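Local structure of probable TonB-dependent receptor (Pseudomonas aeruginosa, 4K3F) at residues V80-P84 with A235-F240; H14-L18 with N55-H59. The protein probably serves as the periplasmic methionine-binding lipoprotein of a transport system, and holds a selenomethionine in the cleft between its two lobes. All blocks are in the same frame, centred on the assembly; numbering follows the deposited sequence.

Overall arrangement
From the N terminus, the helix 11-26 comes first, and contact 2 sets its opening turns (14-18) against strand 54-59, closing a loop of 36 residues that holds strand 30-36 and helix 42-48. That loop is complete before contact 1 begins. Contact 1 then joins the end of strand 75-82 to the C-terminal residues 235-240 across 150 residues, which include the whole five-stranded sheet of the other lobe. The two loops follow in series, yet both contacts reach the six-stranded sheet. They meet where His-81 and Glu-83 pack on His-14, with His-81 also against Phe-56, and both touch the selenomethionine.

Contact 1 of 2, residues V80-P84 with A235-F240; sequences VHIEP and AVVPAF. With MSE (selenomethionine), chain B.
The His-81 ring meets Val-236 obliquely: CG1 of Val-236 approaches His-81 CD2 to 3.4 Å, while the Glu-83 side chain, through CG, lies in plane at the edge of the imidazole. Val-80 O sits at the edge of the Phe-240 ring, and Pro-238 CB lies above one face of that ring, offset toward the rim; the ring of His-220 also stacks on Phe-240. With its CG between the backbone N and the carbonyl carbon (chi1 70°), His-81 has its NE2 directed at Glu-83. The NE2 to OE2 bond of 2.8 Å between His-81 and Glu-83 lies close to the ring plane and uses the anti lone pair of the carboxylate. The other oxygen, Glu-83 OE1, accepts from the amino N of the selenomethionine at 2.6 Å, so His-81 is a second-shell residue that helps fix the rotation of a ligand-binding carboxylate. Here the C-terminal strand 237-238 adds an antiparallel edge to the six-stranded sheet of the first lobe, beside strand 75-82. Ile-82 and Val-237 form the hydrogen-bonded pair, with Ile-82 N to Val-237 O at 2.7 Å and Val-237 N to Ile-82 O at 2.8 Å. His-81 and Pro-238 are the neighbouring non-hydrogen-bonded pair, a place where proline's missing N-H costs no bond to strand 75-82. Beyond it Ala-239 N donates to Val-80 O at 2.9 Å. On the face that carries Ile-82 and Val-237, Ile-82 CD1 rests on Ala-239 CB at 3.8 Å, and the side chains of Val-237 and Pro-84 cross at about a right angle, CG2 of Val-237 lying 4.2 Å from CD of Pro-84. A water donates to both Pro-84 O and Ala-235 O, bridging the two segments where they leave the sheet.

Contact 2 of 2, residues H14-L18 with N55-H59; sequences HAEIL and NFFQH. With MSE (selenomethionine), chain B.
In the ligand cleft of this NlpA-family binding protein, the first turns of helix 11-26 pack on the corner of strand 54-59 through His-14 and Phe-56. The imidazole edge of His-14 points at the Phe-56 face in a T-shaped pair, planes at 69°, with His-14 CD2 3.6 Å above the plane of the phenyl ring and over its centre. Phe-56 reaches the helix because its CG stands anti to the backbone N (chi1 179°). Ile-17 CG2 and Leu-18 CG meet this ring obliquely, Leu-18 CG lying 4.0 Å from Phe-56 CD2. One face of the His-14 ring receives Phe-57 CA in a CH-pi contact, 3.9 Å from the ring centroid, and His-14 NE2 is hydrogen-bonded to Asn-198 OD1. Where the strand turns at Phe-57, the following residues line the ligand: selenium lies over one face of His-59, 3.4 Å from its NE2, and the ligand's CE packs on Gln-58 CB. The buried carbonyl oxygen of Phe-56 has no polar partner and lies 3.2 Å from His-14 CB. The join is thus almost wholly aromatic and apolar, while Asn-198 ties down the polar end of His-14 beside the ligand's amino group.

Contact 1 of 2, residues V80-P84 with A235-F240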
loop_
_atom_site.group_PDB
_atom_site.type_symbol
_atom_site.label_atom_id
_atom_site.label_comp_id
_atom_site.label_asym_id
_atom_site.label_seq_id
_atom_site.Cartn_x
_atom_site.Cartn_y
_atom_site.Cartn_z
ATOM N N VAL A 80 8.068 -4.620 6.073
ATOM C CA VAL A 80 8.962 -4.874 4.992
ATOM C C VAL A 80 9.402 -3.627 4.250
ATOM O O VAL A 80 10.596 -3.424 4.087
ATOM C CB VAL A 80 8.397 -5.910 4.013
ATOM C CG1 VAL A 80 9.443 -6.223 2.949
ATOM C CG2 VAL A 80 8.016 -7.205 4.715
ATOM N N HIS A 81 8.451 -2.828 3.756
ATOM C CA HIS A 81 8.760 -1.699 2.909
ATOM C C HIS A 81 7.694 -0.639 2.987
ATOM O O HIS A 81 6.598 -0.883 3.507
ATOM C CB HIS A 81 8.932 -2.131 1.441
ATOM C CG HIS A 81 7.659 -2.548 0.780
ATOM N ND1 HIS A 81 7.240 -3.854 0.673
ATOM C CD2 HIS A 81 6.697 -1.805 0.183
ATOM C CE1 HIS A 81 6.083 -3.896 0.041
ATOM N NE2 HIS A 81 5.731 -2.662 -0.262
ATOM N N ILE A 82 8.036 0.534 2.475
ATOM C CA ILE A 82 7.078 1.643 2.388
ATOM C C ILE A 82 6.936 1.979 0.920
ATOM O O ILE A 82 7.914 1.872 0.152
ATOM C CB ILE A 82 7.559 2.906 3.177
ATOM C CG1 ILE A 82 7.902 2.542 4.623
ATOM C CG2 ILE A 82 6.501 3.988 3.202
ATOM C CD1 ILE A 82 9.374 2.707 4.925
ATOM N N GLU A 83 5.741 2.391 0.519
ATOM C CA GLU A 83 5.442 2.807 -0.869
ATOM C C GLU A 83 4.919 4.223 -0.831
ATOM O O GLU A 83 3.717 4.426 -0.809
ATOM C CB GLU A 83 4.334 1.928 -1.474
ATOM C CG GLU A 83 4.708 0.495 -1.661
ATOM C CD GLU A 83 3.546 -0.408 -2.082
ATOM O OE1 GLU A 83 2.459 0.059 -2.558
ATOM O OE2 GLU A 83 3.730 -1.600 -1.910
ATOM N N PRO A 84 5.809 5.223 -0.810
ATOM C CA PRO A 84 5.299 6.593 -0.703
ATOM C C PRO A 84 4.246 6.911 -1.764
ATOM O O PRO A 84 4.461 6.695 -2.966
ATOM C CB PRO A 84 6.551 7.438 -0.851
ATOM C CG PRO A 84 7.607 6.567 -0.262
ATOM C CD PRO A 84 7.259 5.161 -0.732
ATOM N N ALA A 235 11.009 4.003 -5.524
ATOM C CA ALA A 235 9.535 3.982 -5.431
ATOM C C ALA A 235 9.030 3.111 -4.288
ATOM O O ALA A 235 7.879 3.301 -3.776
ATOM C CB ALA A 235 8.957 3.494 -6.743
ATOM N N VAL A 236 9.865 2.142 -3.901
ATOM C CA VAL A 236 9.602 1.215 -2.808
ATOM C C VAL A 236 10.831 1.287 -1.916
ATOM O O VAL A 236 11.963 1.135 -2.404
ATOM C CB VAL A 236 9.344 -0.213 -3.313
ATOM C CG1 VAL A 236 9.063 -1.166 -2.165
ATOM C CG2 VAL A 236 8.199 -0.193 -4.310
ATOM N N VAL A 237 10.609 1.654 -0.658
ATOM C CA VAL A 237 11.678 1.917 0.281
ATOM C C VAL A 237 11.727 0.808 1.328
ATOM O O VAL A 237 10.710 0.541 2.003
ATOM C CB VAL A 237 11.428 3.268 0.965
ATOM C CG1 VAL A 237 12.505 3.567 1.997
ATOM C CG2 VAL A 237 11.322 4.387 -0.057
ATOM N N PRO A 238 12.873 0.126 1.493
ATOM C CA PRO A 238 12.967 -0.828 2.560
ATOM C C PRO A 238 12.705 -0.203 3.947
ATOM O O PRO A 238 13.146 0.929 4.225
ATOM C CB PRO A 238 14.406 -1.318 2.480
ATOM C CG PRO A 238 14.909 -0.936 1.127
ATOM C CD PRO A 238 14.134 0.265 0.722
ATOM N N ALA A 239 12.031 -0.952 4.814
ATOM C CA ALA A 239 11.611 -0.469 6.116
ATOM C C ALA A 239 12.419 -1.167 7.209
ATOM O O ALA A 239 11.896 -1.502 8.260
ATOM C CB ALA A 239 10.128 -0.732 6.300
ATOM N N PHE A 240 13.680 -1.433 6.905
ATOM C CA PHE A 240 14.556 -2.143 7.828
ATOM C C PHE A 240 16.003 -1.800 7.457
ATOM O O PHE A 240 16.267 -1.092 6.460
ATOM C CB PHE A 240 14.260 -3.673 7.817
ATOM C CG PHE A 240 14.474 -4.326 6.483
ATOM C CD1 PHE A 240 15.732 -4.798 6.114
ATOM C CD2 PHE A 240 13.455 -4.400 5.567
ATOM C CE1 PHE A 240 15.938 -5.368 4.873
ATOM C CE2 PHE A 240 13.646 -4.976 4.317
ATOM C CZ PHE A 240 14.891 -5.467 3.974
ATOM O OXT PHE A 240 16.922 -2.252 8.151
HETATM N N MSE B 300 0.771 -1.316 -1.117
HETATM C CA MSE B 300 -0.315 -0.382 -0.701
HETATM C C MSE B 300 0.366 0.874 -0.169
HETATM O O MSE B 300 1.343 0.769 0.579
HETATM O OXT MSE B 300 -0.068 1.992 -0.472
HETATM C CB MSE B 300 -1.229 -1.003 0.368
HETATM C CG MSE B 300 -2.352 -0.081 0.777
HETATM SE SE MSE B 300 -3.367 -0.861 2.267
HETATM C CE MSE B 300 -4.170 -2.321 1.378
HETATM O O HOH W 1 6.720 5.770 -4.268
#

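Contact 2 of 2, residues H14-L18 with N55-H59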
loop_
_atom_site.group_PDB
_atom_site.type_symbol
_atom_site.label_atom_id
_atom_site.label_comp_id
_atom_site.label_asym_id
_atom_site.label_seq_id
_atom_site.Cartn_x
_atom_site.Cartn_y
_atom_site.Cartn_z
ATOM N N HIS A 14 4.835 -6.817 -4.157
ATOM C CA HIS A 14 4.818 -7.855 -3.133
ATOM C C HIS A 14 5.152 -9.246 -3.640
ATOM O O HIS A 14 5.996 -9.928 -3.081
ATOM C CB HIS A 14 3.475 -7.844 -2.387
ATOM C CG HIS A 14 3.107 -6.488 -1.889
ATOM N ND1 HIS A 14 2.750 -5.455 -2.732
ATOM C CD2 HIS A 14 3.117 -5.972 -0.643
ATOM C CE1 HIS A 14 2.534 -4.366 -2.013
ATOM N NE2 HIS A 14 2.745 -4.654 -0.740
ATOM N N ALA A 15 4.505 -9.672 -4.713
ATOM C CA ALA A 15 4.752 -11.020 -5.227
ATOM C C ALA A 15 6.153 -11.126 -5.856
ATOM O O ALA A 15 6.799 -12.175 -5.804
ATOM C CB ALA A 15 3.657 -11.442 -6.204
ATOM N N GLU A 16 6.659 -10.013 -6.381
ATOM C CA GLU A 16 8.024 -9.990 -6.922
ATOM C C GLU A 16 9.013 -10.213 -5.760
ATOM O O GLU A 16 9.929 -11.012 -5.861
ATOM C CB GLU A 16 8.304 -8.674 -7.643
ATOM C CG GLU A 16 7.376 -8.418 -8.825
ATOM C CD GLU A 16 7.809 -7.245 -9.714
ATOM O OE1 GLU A 16 8.285 -6.225 -9.204
ATOM O OE2 GLU A 16 7.595 -7.331 -10.931
ATOM N N ILE A 17 8.841 -9.464 -4.680
ATOM C CA ILE A 17 9.683 -9.643 -3.498
ATOM C C ILE A 17 9.659 -11.079 -3.008
ATOM O O ILE A 17 10.704 -11.675 -2.706
ATOM C CB ILE A 17 9.225 -8.677 -2.376
ATOM C CG1 ILE A 17 9.570 -7.233 -2.768
ATOM C CG2 ILE A 17 9.848 -9.053 -1.027
ATOM C CD1 ILE A 17 8.874 -6.174 -1.912
ATOM N N LEU A 18 8.450 -11.638 -2.892
ATOM C CA LEU A 18 8.301 -13.014 -2.467
ATOM C C LEU A 18 8.970 -14.032 -3.402
ATOM O O LEU A 18 9.580 -14.991 -2.890
ATOM C CB LEU A 18 6.826 -13.346 -2.197
ATOM C CG LEU A 18 6.192 -12.589 -1.023
ATOM C CD1 LEU A 18 4.703 -12.886 -1.030
ATOM C CD2 LEU A 18 6.781 -12.935 0.334
ATOM N N ASN A 55 -0.563 -13.241 4.318
ATOM C CA ASN A 55 -0.605 -12.354 3.173
ATOM C C ASN A 55 0.415 -11.222 3.298
ATOM O O ASN A 55 0.935 -10.922 4.383
ATOM C CB ASN A 55 -2.036 -11.845 2.854
ATOM C CG ASN A 55 -2.622 -10.954 3.940
ATOM O OD1 ASN A 55 -2.020 -9.957 4.357
ATOM N ND2 ASN A 55 -3.808 -11.268 4.359
ATOM N N PHE A 56 0.628 -10.563 2.171
ATOM C CA PHE A 56 1.615 -9.480 2.065
ATOM C C PHE A 56 1.134 -8.512 1.015
ATOM O O PHE A 56 1.327 -8.719 -0.165
ATOM C CB PHE A 56 2.999 -10.061 1.768
ATOM C CG PHE A 56 4.089 -9.027 1.628
ATOM C CD1 PHE A 56 4.192 -7.965 2.511
ATOM C CD2 PHE A 56 5.036 -9.133 0.636
ATOM C CE1 PHE A 56 5.218 -7.015 2.372
ATOM C CE2 PHE A 56 6.062 -8.188 0.508
ATOM C CZ PHE A 56 6.160 -7.146 1.376
ATOM N N PHE A 57 0.489 -7.443 1.491
ATOM C CA PHE A 57 -0.175 -6.463 0.595
ATOM C C PHE A 57 -0.597 -5.169 1.253
ATOM O O PHE A 57 -0.894 -4.256 0.546
ATOM C CB PHE A 57 -1.403 -7.025 -0.141
ATOM C CG PHE A 57 -2.671 -7.016 0.683
ATOM C CD1 PHE A 57 -2.878 -7.946 1.664
ATOM C CD2 PHE A 57 -3.627 -6.033 0.479
ATOM C CE1 PHE A 57 -4.069 -7.937 2.435
ATOM C CE2 PHE A 57 -4.786 -6.020 1.227
ATOM C CZ PHE A 57 -4.997 -6.961 2.202
ATOM N N GLN A 58 -0.674 -5.097 2.573
ATOM C CA GLN A 58 -1.359 -3.951 3.250
ATOM C C GLN A 58 -0.444 -3.321 4.276
ATOM O O GLN A 58 0.603 -3.899 4.632
ATOM C CB GLN A 58 -2.648 -4.426 3.926
ATOM C CG GLN A 58 -2.388 -5.205 5.224
ATOM C CD GLN A 58 -3.557 -6.091 5.571
ATOM O OE1 GLN A 58 -4.693 -5.632 5.732
ATOM N NE2 GLN A 58 -3.314 -7.375 5.576
ATOM N N HIS A 59 -0.834 -2.137 4.740
ATOM C CA HIS A 59 -0.169 -1.496 5.853
ATOM C C HIS A 59 -1.010 -1.693 7.119
ATOM O O HIS A 59 -2.110 -2.225 7.095
ATOM C CB HIS A 59 0.134 -0.013 5.578
ATOM C CG HIS A 59 -1.017 0.784 4.984
ATOM N ND1 HIS A 59 -2.219 0.983 5.655
ATOM C CD2 HIS A 59 -1.147 1.428 3.803
ATOM C CE1 HIS A 59 -3.023 1.730 4.909
ATOM N NE2 HIS A 59 -2.382 2.029 3.784
HETATM N N MSE B 300 0.771 -1.316 -1.117
HETATM C CA MSE B 300 -0.315 -0.382 -0.701
HETATM C C MSE B 300 0.366 0.874 -0.169
HETATM O O MSE B 300 1.343 0.769 0.579
HETATM O OXT MSE B 300 -0.068 1.992 -0.472
HETATM C CB MSE B 300 -1.229 -1.003 0.368
HETATM C CG MSE B 300 -2.352 -0.081 0.777
HETATM SE SE MSE B 300 -3.367 -0.861 2.267
HETATM C CE MSE B 300 -4.170 -2.321 1.378
#